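Local coordinates for putative cell filamentation protein (Bartonella quintana, PDB 4N67), which is a putative VirB-translocated Bep effector whose Fic domain binds ADP and probably transfers AMP from ATP to target proteins (AMPylation), at residues 106-117 / 147-155; 185-193 / 203-211. The protein carries 2 engineered substitutions. All coordinates share one frame; numbering follows the deposited sequence.

In the fold
Interaction 1 (106-117 / 147-155) and interaction 2 (185-193 / 203-211) follow one another along the chain, the first closing before the second opens. Their centres lie about 19 Å apart, and the ADP site lies where they meet. Interaction 1 sets a loop and the start of helix 112-126 against the end of helix 135-152, in the Fic domain. Interaction 2 pairs helices 185-198 and 202-211. The two join directly: OD2 of D150 probably hydrogen-bonds to OG of S192, and T147 packs on M204. D150 and S192 also each hold one ribose hydroxyl of ADP. Helix 135-152 is therefore common ground, tying the helical pair to the nucleotide pocket.

Interaction 1. Residues 106-117 / 147-155; sequences PFAVGSQIQREL and TALDHAHPF. With ADP (adenosine-5'-diphosphate), chain B.
F107 and H153 lie face to face, ring centroids 3.7 Å apart and planes only 5° from parallel. The phenyl ring covers the imidazole almost squarely, and CB of H153 adds a CH-pi contact over the same phenyl face. H153 reaches this place with CG anti to the backbone N (chi1 -166°). ADP lies beside the stack: N3 of the adenine is at the phenyl edge, and CE1 of H153 is 3.5 Å from O2B of ADP. D150 OD1 accepts a hydrogen bond of 2.7 Å from O3' of ADP, and Q163 is a second partner of OD1.

H153 opens the HPFxxGNGR sequence, the signature of Fic proteins. It follows helix 135-152 and has positive phi. G158, N159 and G160 of the same motif also bind ADP.

Two direct hydrogen bonds join the segments. The backbone N of A108 donates to O of H151 (2.9 Å). ND1 of H151 donates to OE1 of E116 at 2.6 Å and 170°. The oxygen lies in the imidazole plane and is met on its syn side. This bond would hold the imidazole's rotation. Water 2 donates to both E116 OE1 and A148 O, and water 1 links NE2 of H151 to O of P106.

Apolar packing fills the other end. CG2 of I113 meets CB of P154 at 3.8 Å, and CD1 of L117 lies 4.0 Å from CG of P154. CD2 of L117 touches L149 and A152. Helix 59-70 covers L117 and P154 through L62.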
# COMPACT_ATOMS: atom_id res chain seq x y z
N PRO A 106 1.93 -10.75 -13.13
CA PRO A 106 1.67 -9.33 -13.03
C PRO A 106 0.74 -8.98 -11.87
O PRO A 106 0.11 -9.85 -11.25
CB PRO A 106 0.97 -9.04 -14.36
CG PRO A 106 0.18 -10.27 -14.62
CD PRO A 106 1.07 -11.39 -14.15
N PHE A 107 0.66 -7.69 -11.59
CA PHE A 107 -0.35 -7.14 -10.69
C PHE A 107 -1.71 -7.13 -11.39
O PHE A 107 -1.82 -7.42 -12.59
CB PHE A 107 0.04 -5.72 -10.27
CG PHE A 107 1.34 -5.65 -9.49
CD1 PHE A 107 1.46 -6.27 -8.26
CD2 PHE A 107 2.43 -4.96 -9.99
CE1 PHE A 107 2.64 -6.21 -7.54
CE2 PHE A 107 3.61 -4.89 -9.26
CZ PHE A 107 3.71 -5.51 -8.04
N ALA A 108 -2.74 -6.75 -10.65
CA ALA A 108 -4.09 -6.57 -11.19
C ALA A 108 -4.04 -5.65 -12.40
O ALA A 108 -3.32 -4.65 -12.41
CB ALA A 108 -5.01 -5.99 -10.11
N VAL A 109 -4.80 -6.02 -13.43
CA VAL A 109 -4.89 -5.25 -14.65
C VAL A 109 -6.22 -4.53 -14.77
O VAL A 109 -7.26 -5.15 -14.62
CB VAL A 109 -4.73 -6.18 -15.86
CG1 VAL A 109 -4.78 -5.41 -17.14
CG2 VAL A 109 -3.44 -6.97 -15.74
N GLY A 110 -6.14 -3.22 -15.00
CA GLY A 110 -7.31 -2.36 -15.29
C GLY A 110 -8.37 -2.47 -14.23
O GLY A 110 -8.11 -2.21 -13.08
N SER A 111 -9.58 -2.84 -14.63
CA SER A 111 -10.71 -2.95 -13.68
C SER A 111 -10.60 -4.07 -12.62
O SER A 111 -11.36 -4.11 -11.63
CB SER A 111 -12.03 -3.04 -14.43
OG SER A 111 -12.15 -4.28 -15.10
N GLN A 112 -9.64 -5.00 -12.78
CA GLN A 112 -9.33 -5.93 -11.71
C GLN A 112 -8.97 -5.19 -10.42
O GLN A 112 -9.16 -5.71 -9.32
CB GLN A 112 -8.16 -6.84 -12.08
CG GLN A 112 -8.55 -7.81 -13.15
CD GLN A 112 -7.40 -8.69 -13.60
OE1 GLN A 112 -6.24 -8.49 -13.20
NE2 GLN A 112 -7.72 -9.68 -14.43
N ILE A 113 -8.39 -4.01 -10.56
CA ILE A 113 -7.95 -3.24 -9.38
C ILE A 113 -9.18 -2.94 -8.55
O ILE A 113 -9.19 -3.20 -7.37
CB ILE A 113 -7.23 -1.94 -9.77
CG1 ILE A 113 -5.90 -2.24 -10.50
CG2 ILE A 113 -7.00 -1.07 -8.54
CD1 ILE A 113 -5.24 -0.99 -11.06
N GLN A 114 -10.21 -2.39 -9.18
CA GLN A 114 -11.43 -2.04 -8.43
C GLN A 114 -12.14 -3.28 -7.89
O GLN A 114 -12.62 -3.28 -6.73
CB GLN A 114 -12.41 -1.27 -9.31
CG GLN A 114 -11.91 0.09 -9.80
CD GLN A 114 -11.29 0.96 -8.71
OE1 GLN A 114 -11.80 1.07 -7.58
NE2 GLN A 114 -10.19 1.59 -9.05
N ARG A 115 -12.20 -4.33 -8.70
CA ARG A 115 -12.87 -5.57 -8.31
C ARG A 115 -12.17 -6.21 -7.11
O ARG A 115 -12.83 -6.69 -6.18
CB ARG A 115 -12.96 -6.57 -9.49
CG ARG A 115 -14.06 -6.27 -10.50
CD ARG A 115 -14.11 -7.28 -11.66
NE ARG A 115 -13.41 -6.73 -12.83
CZ ARG A 115 -12.43 -7.32 -13.53
NH1 ARG A 115 -11.88 -6.65 -14.53
NH2 ARG A 115 -12.00 -8.53 -13.24
N GLU A 116 -10.84 -6.24 -7.13
CA GLU A 116 -10.10 -6.79 -6.01
C GLU A 116 -10.24 -5.96 -4.74
O GLU A 116 -10.32 -6.52 -3.66
CB GLU A 116 -8.64 -7.02 -6.37
CG GLU A 116 -8.48 -8.12 -7.42
CD GLU A 116 -7.06 -8.35 -7.89
OE1 GLU A 116 -6.12 -8.04 -7.14
OE2 GLU A 116 -6.90 -8.89 -9.02
N LEU A 117 -10.23 -4.64 -4.85
CA LEU A 117 -10.41 -3.81 -3.67
C LEU A 117 -11.82 -3.98 -3.12
O LEU A 117 -11.98 -4.02 -1.90
CB LEU A 117 -10.16 -2.34 -3.99
CG LEU A 117 -8.70 -2.04 -4.32
CD1 LEU A 117 -8.54 -0.61 -4.75
CD2 LEU A 117 -7.77 -2.38 -3.16
N THR A 147 -1.43 -9.70 1.21
CA THR A 147 -1.17 -10.28 -0.12
C THR A 147 -2.25 -9.84 -1.12
O THR A 147 -1.94 -9.61 -2.29
CB THR A 147 -1.03 -11.81 -0.09
OG1 THR A 147 -2.19 -12.39 0.46
CG2 THR A 147 0.14 -12.20 0.78
N ALA A 148 -3.50 -9.70 -0.68
CA ALA A 148 -4.54 -9.16 -1.56
C ALA A 148 -4.21 -7.74 -2.01
O ALA A 148 -4.34 -7.40 -3.19
CB ALA A 148 -5.88 -9.21 -0.86
N LEU A 149 -3.76 -6.91 -1.08
CA LEU A 149 -3.35 -5.55 -1.43
C LEU A 149 -2.17 -5.56 -2.38
O LEU A 149 -2.13 -4.75 -3.35
CB LEU A 149 -3.01 -4.74 -0.17
CG LEU A 149 -4.21 -4.33 0.68
CD1 LEU A 149 -3.72 -3.80 2.02
CD2 LEU A 149 -5.08 -3.29 -0.01
N ASP A 150 -1.22 -6.44 -2.12
CA ASP A 150 -0.01 -6.53 -2.96
C ASP A 150 -0.40 -6.79 -4.40
O ASP A 150 0.14 -6.14 -5.30
CB ASP A 150 0.94 -7.68 -2.53
CG ASP A 150 2.07 -7.24 -1.64
OD1 ASP A 150 2.40 -6.05 -1.58
OD2 ASP A 150 2.75 -8.16 -1.10
N HIS A 151 -1.30 -7.74 -4.62
CA HIS A 151 -1.69 -8.09 -5.96
C HIS A 151 -2.45 -6.95 -6.62
O HIS A 151 -2.25 -6.68 -7.80
CB HIS A 151 -2.51 -9.37 -6.02
CG HIS A 151 -2.85 -9.77 -7.42
ND1 HIS A 151 -4.03 -9.40 -8.03
CD2 HIS A 151 -2.14 -10.44 -8.35
CE1 HIS A 151 -4.02 -9.82 -9.28
NE2 HIS A 151 -2.90 -10.47 -9.50
N ALA A 152 -3.33 -6.30 -5.88
CA ALA A 152 -4.11 -5.20 -6.46
C ALA A 152 -3.22 -4.04 -6.92
O ALA A 152 -3.46 -3.44 -7.98
CB ALA A 152 -5.17 -4.71 -5.49
N HIS A 153 -2.20 -3.72 -6.12
CA HIS A 153 -1.19 -2.73 -6.47
C HIS A 153 -1.82 -1.49 -7.10
O HIS A 153 -1.55 -1.17 -8.26
CB HIS A 153 -0.17 -3.36 -7.42
CG HIS A 153 1.09 -2.57 -7.61
ND1 HIS A 153 2.14 -2.67 -6.73
CD2 HIS A 153 1.50 -1.76 -8.61
CE1 HIS A 153 3.15 -1.92 -7.17
NE2 HIS A 153 2.78 -1.36 -8.30
N PRO A 154 -2.72 -0.81 -6.37
CA PRO A 154 -3.63 0.11 -7.04
C PRO A 154 -3.06 1.39 -7.61
O PRO A 154 -3.73 2.02 -8.40
CB PRO A 154 -4.68 0.45 -5.97
CG PRO A 154 -4.53 -0.64 -4.97
CD PRO A 154 -3.10 -1.01 -4.96
N PHE A 155 -1.85 1.77 -7.17
CA PHE A 155 -1.26 3.05 -7.53
C PHE A 155 -0.07 2.92 -8.46
O PHE A 155 0.61 1.90 -8.49
CB PHE A 155 -0.90 3.82 -6.24
CG PHE A 155 -2.05 3.94 -5.26
CD1 PHE A 155 -3.04 4.91 -5.45
CD2 PHE A 155 -2.18 3.08 -4.20
CE1 PHE A 155 -4.12 4.98 -4.60
CE2 PHE A 155 -3.27 3.16 -3.35
CZ PHE A 155 -4.24 4.12 -3.56
PB ADP B . 5.92 0.91 -5.55
O1B ADP B . 6.33 0.67 -7.01
O2B ADP B . 4.44 0.77 -5.40
O3B ADP B . 6.44 2.22 -4.95
PA ADP B . 6.88 -0.94 -3.47
O1A ADP B . 8.36 -1.15 -3.12
O2A ADP B . 6.11 -0.00 -2.57
O3A ADP B . 6.77 -0.34 -4.99
O5' ADP B . 6.22 -2.38 -3.58
C5' ADP B . 4.80 -2.56 -3.51
C4' ADP B . 4.53 -3.93 -2.89
O4' ADP B . 4.87 -4.96 -3.85
C3' ADP B . 5.34 -4.18 -1.63
O3' ADP B . 4.51 -4.77 -0.61
C2' ADP B . 6.41 -5.15 -2.09
O2' ADP B . 6.91 -6.02 -1.06
C1' ADP B . 5.69 -5.92 -3.16
N9 ADP B . 6.56 -6.58 -4.15
C8 ADP B . 7.84 -6.31 -4.48
N7 ADP B . 8.21 -7.16 -5.46
C5 ADP B . 7.19 -7.98 -5.76
C6 ADP B . 6.93 -9.09 -6.68
N6 ADP B . 7.94 -9.48 -7.52
N1 ADP B . 5.72 -9.68 -6.69
C2 ADP B . 4.75 -9.25 -5.85
N3 ADP B . 4.94 -8.24 -4.97
C4 ADP B . 6.09 -7.58 -4.89
O HOH W 1 -1.77 -11.84 -11.61
O HOH W 2 -6.26 -8.70 -4.58

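Interaction 2. Residues 185-193 / 203-211. With ADP (adenosine-5'-diphosphate), chain B.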
# COMPACT_ATOMS: atom_id res chain seq x y z
N LYS A 185 13.43 -4.24 4.55
CA LYS A 185 12.77 -4.20 3.25
C LYS A 185 12.93 -5.52 2.51
O LYS A 185 12.00 -6.01 1.87
CB LYS A 185 13.38 -3.08 2.40
N GLU A 186 14.12 -6.10 2.59
CA GLU A 186 14.41 -7.33 1.88
C GLU A 186 13.49 -8.45 2.32
O GLU A 186 13.02 -9.22 1.51
CB GLU A 186 15.88 -7.75 2.06
CG GLU A 186 16.91 -6.80 1.42
CD GLU A 186 16.94 -5.42 2.08
OE1 GLU A 186 16.86 -5.35 3.32
OE2 GLU A 186 17.06 -4.39 1.36
N ARG A 187 13.24 -8.54 3.63
CA ARG A 187 12.35 -9.56 4.14
C ARG A 187 10.91 -9.34 3.65
O ARG A 187 10.22 -10.30 3.33
CB ARG A 187 12.35 -9.56 5.66
CG ARG A 187 11.54 -10.73 6.18
CD ARG A 187 11.69 -11.01 7.65
NE ARG A 187 10.74 -12.06 7.98
CZ ARG A 187 10.40 -12.42 9.20
NH1 ARG A 187 10.95 -11.85 10.26
NH2 ARG A 187 9.51 -13.38 9.35
N MET A 188 10.48 -8.09 3.65
CA MET A 188 9.15 -7.74 3.13
C MET A 188 9.04 -8.11 1.65
O MET A 188 8.09 -8.75 1.22
CB MET A 188 8.89 -6.24 3.32
CG MET A 188 7.56 -5.70 2.82
SD MET A 188 6.18 -6.10 3.90
CE MET A 188 5.65 -7.60 3.12
N THR A 189 10.03 -7.71 0.86
CA THR A 189 10.08 -8.07 -0.56
C THR A 189 10.04 -9.57 -0.79
O THR A 189 9.25 -10.06 -1.60
CB THR A 189 11.33 -7.44 -1.21
OG1 THR A 189 11.31 -6.04 -0.96
CG2 THR A 189 11.36 -7.67 -2.70
N TYR A 190 10.87 -10.32 -0.06
CA TYR A 190 10.89 -11.76 -0.15
C TYR A 190 9.51 -12.33 0.12
O TYR A 190 9.02 -13.17 -0.62
CB TYR A 190 11.95 -12.38 0.80
CG TYR A 190 11.87 -13.90 0.87
CD1 TYR A 190 12.33 -14.70 -0.18
CD2 TYR A 190 11.33 -14.54 1.98
CE1 TYR A 190 12.24 -16.08 -0.13
CE2 TYR A 190 11.24 -15.93 2.04
CZ TYR A 190 11.70 -16.69 0.98
OH TYR A 190 11.62 -18.06 1.04
N ALA A 191 8.87 -11.89 1.21
CA ALA A 191 7.58 -12.44 1.54
C ALA A 191 6.54 -12.14 0.45
O ALA A 191 5.70 -12.99 0.16
CB ALA A 191 7.10 -11.90 2.89
N SER A 192 6.60 -10.94 -0.09
CA SER A 192 5.69 -10.50 -1.18
C SER A 192 5.88 -11.33 -2.46
O SER A 192 4.92 -11.81 -3.05
CB SER A 192 5.92 -9.03 -1.48
OG SER A 192 5.40 -8.18 -0.44
N ILE A 193 7.13 -11.54 -2.83
CA ILE A 193 7.47 -12.38 -3.97
C ILE A 193 7.00 -13.81 -3.78
O ILE A 193 6.37 -14.40 -4.67
CB ILE A 193 8.99 -12.35 -4.20
CG1 ILE A 193 9.43 -10.97 -4.67
CG2 ILE A 193 9.39 -13.42 -5.21
CD1 ILE A 193 10.92 -10.73 -4.55
N PRO A 203 5.75 -17.29 4.16
CA PRO A 203 6.63 -16.22 4.59
C PRO A 203 5.89 -14.97 5.06
O PRO A 203 6.31 -14.33 6.01
CB PRO A 203 7.50 -15.97 3.36
CG PRO A 203 7.61 -17.32 2.76
CD PRO A 203 6.23 -17.92 2.91
N MET A 204 4.78 -14.64 4.41
CA MET A 204 4.01 -13.46 4.82
C MET A 204 3.37 -13.68 6.19
O MET A 204 3.33 -12.74 6.99
CB MET A 204 2.94 -13.09 3.79
CG MET A 204 2.37 -11.68 3.98
SD MET A 204 3.53 -10.35 3.67
CE MET A 204 3.57 -10.41 1.88
N LYS A 205 2.84 -14.88 6.42
CA LYS A 205 2.27 -15.21 7.73
C LYS A 205 3.33 -15.07 8.82
O LYS A 205 3.08 -14.45 9.85
CB LYS A 205 1.69 -16.62 7.70
CG LYS A 205 1.18 -17.11 9.05
CD LYS A 205 0.81 -18.58 9.00
CE LYS A 205 2.00 -19.50 8.83
NZ LYS A 205 2.55 -20.11 10.08
N ASP A 206 4.52 -15.58 8.58
CA ASP A 206 5.60 -15.53 9.56
C ASP A 206 6.01 -14.08 9.84
O ASP A 206 6.33 -13.72 10.97
CB ASP A 206 6.82 -16.32 9.07
CG ASP A 206 6.58 -17.84 9.04
OD1 ASP A 206 5.56 -18.33 9.56
OD2 ASP A 206 7.45 -18.54 8.48
N LEU A 207 6.07 -13.29 8.78
CA LEU A 207 6.40 -11.88 8.86
C LEU A 207 5.40 -11.17 9.80
O LEU A 207 5.81 -10.48 10.73
CB LEU A 207 6.38 -11.26 7.45
CG LEU A 207 6.81 -9.79 7.37
CD1 LEU A 207 7.36 -9.48 5.96
CD2 LEU A 207 5.69 -8.84 7.74
N PHE A 208 4.12 -11.37 9.57
CA PHE A 208 3.11 -10.70 10.40
C PHE A 208 3.15 -11.20 11.84
O PHE A 208 3.05 -10.41 12.74
CB PHE A 208 1.71 -10.73 9.78
CG PHE A 208 1.49 -9.63 8.78
CD1 PHE A 208 1.82 -9.80 7.43
CD2 PHE A 208 1.04 -8.39 9.20
CE1 PHE A 208 1.68 -8.75 6.54
CE2 PHE A 208 0.89 -7.35 8.31
CZ PHE A 208 1.21 -7.53 7.00
N GLU A 209 3.36 -12.49 12.04
CA GLU A 209 3.59 -12.96 13.42
C GLU A 209 4.74 -12.22 14.09
O GLU A 209 4.65 -11.82 15.27
CB GLU A 209 3.84 -14.46 13.46
CG GLU A 209 2.65 -15.31 13.06
CD GLU A 209 2.92 -16.81 13.16
OE1 GLU A 209 4.08 -17.22 13.41
OE2 GLU A 209 1.94 -17.58 13.00
N ASP A 210 5.84 -12.06 13.36
CA ASP A 210 7.06 -11.51 13.93
C ASP A 210 7.00 -10.04 14.28
O ASP A 210 7.74 -9.60 15.15
CB ASP A 210 8.26 -11.78 13.00
CG ASP A 210 8.74 -13.22 13.06
OD1 ASP A 210 8.36 -13.95 13.99
OD2 ASP A 210 9.48 -13.61 12.14
N ILE A 211 6.11 -9.29 13.65
CA ILE A 211 6.06 -7.85 13.86
C ILE A 211 4.81 -7.39 14.59
O ILE A 211 4.60 -6.20 14.71
CB ILE A 211 6.17 -7.07 12.53
CG1 ILE A 211 4.93 -7.26 11.63
CG2 ILE A 211 7.44 -7.48 11.80
CD1 ILE A 211 4.94 -6.41 10.36
PB ADP B . 5.92 0.91 -5.55
O1B ADP B . 6.33 0.67 -7.01
O2B ADP B . 4.44 0.77 -5.40
O3B ADP B . 6.44 2.22 -4.95
PA ADP B . 6.88 -0.94 -3.47
O1A ADP B . 8.36 -1.15 -3.12
O2A ADP B . 6.11 -0.00 -2.57
O3A ADP B . 6.77 -0.34 -4.99
O5' ADP B . 6.22 -2.38 -3.58
C5' ADP B . 4.80 -2.56 -3.51
C4' ADP B . 4.53 -3.93 -2.89
O4' ADP B . 4.87 -4.96 -3.85
C3' ADP B . 5.34 -4.18 -1.63
O3' ADP B . 4.51 -4.77 -0.61
C2' ADP B . 6.41 -5.15 -2.09
O2' ADP B . 6.91 -6.02 -1.06
C1' ADP B . 5.69 -5.92 -3.16
N9 ADP B . 6.56 -6.58 -4.15
C8 ADP B . 7.84 -6.31 -4.48
N7 ADP B . 8.21 -7.16 -5.46
C5 ADP B . 7.19 -7.98 -5.76
C6 ADP B . 6.93 -9.09 -6.68
N6 ADP B . 7.94 -9.48 -7.52
N1 ADP B . 5.72 -9.68 -6.69
C2 ADP B . 4.75 -9.25 -5.85
N3 ADP B . 4.94 -8.24 -4.97
C4 ADP B . 6.09 -7.58 -4.89
O HOH W 3 8.99 -14.15 6.61
O HOH W 4 4.53 -15.20 1.57
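Helices 185-198 and 202-211 form a helical hairpin whose first helix lines the ADP pocket, with A191 against P203 where the backbones come closest. Their local axes run 8.7 Å apart at 143°, roughly antiparallel. CB of A191 faces the second helix and touches P203, M204 and L207, the last through CD1 at 3.9 Å. The small alanine lets the backbones come near. The chains of M188 and M204 are both bent beyond CG, and CE of M188 meets SD of M204 at 3.5 Å. CD1 of L207 lies against CE of M188. At the outer margin, CE2 of Y190 touches CG of P203.

A salt bridge closes the open end of the hairpin. The extended R187 chain leaves with CG anti to the backbone N (chi1 -173°) and meets D210 end-on. NH2 (2.8 Å) and NH1 (3.0 Å) both donate to the single oxygen OD2. That oxygen lies in the guanidinium plane and is met from its anti side; the two flat groups are turned 67° apart. Water 3 links NH2 of R187 to O of P203, and water 4 joins O of A191 to N of M204.

The bond from CA to CB of S192 points away from the second helix, yet CE of M204 still lies near its OG, which accepts a hydrogen bond of 2.7 Å from O2' of ADP. F146 of helix 135-152 covers both methionines, while F208 and I211 pack on I178 of strand 176-178.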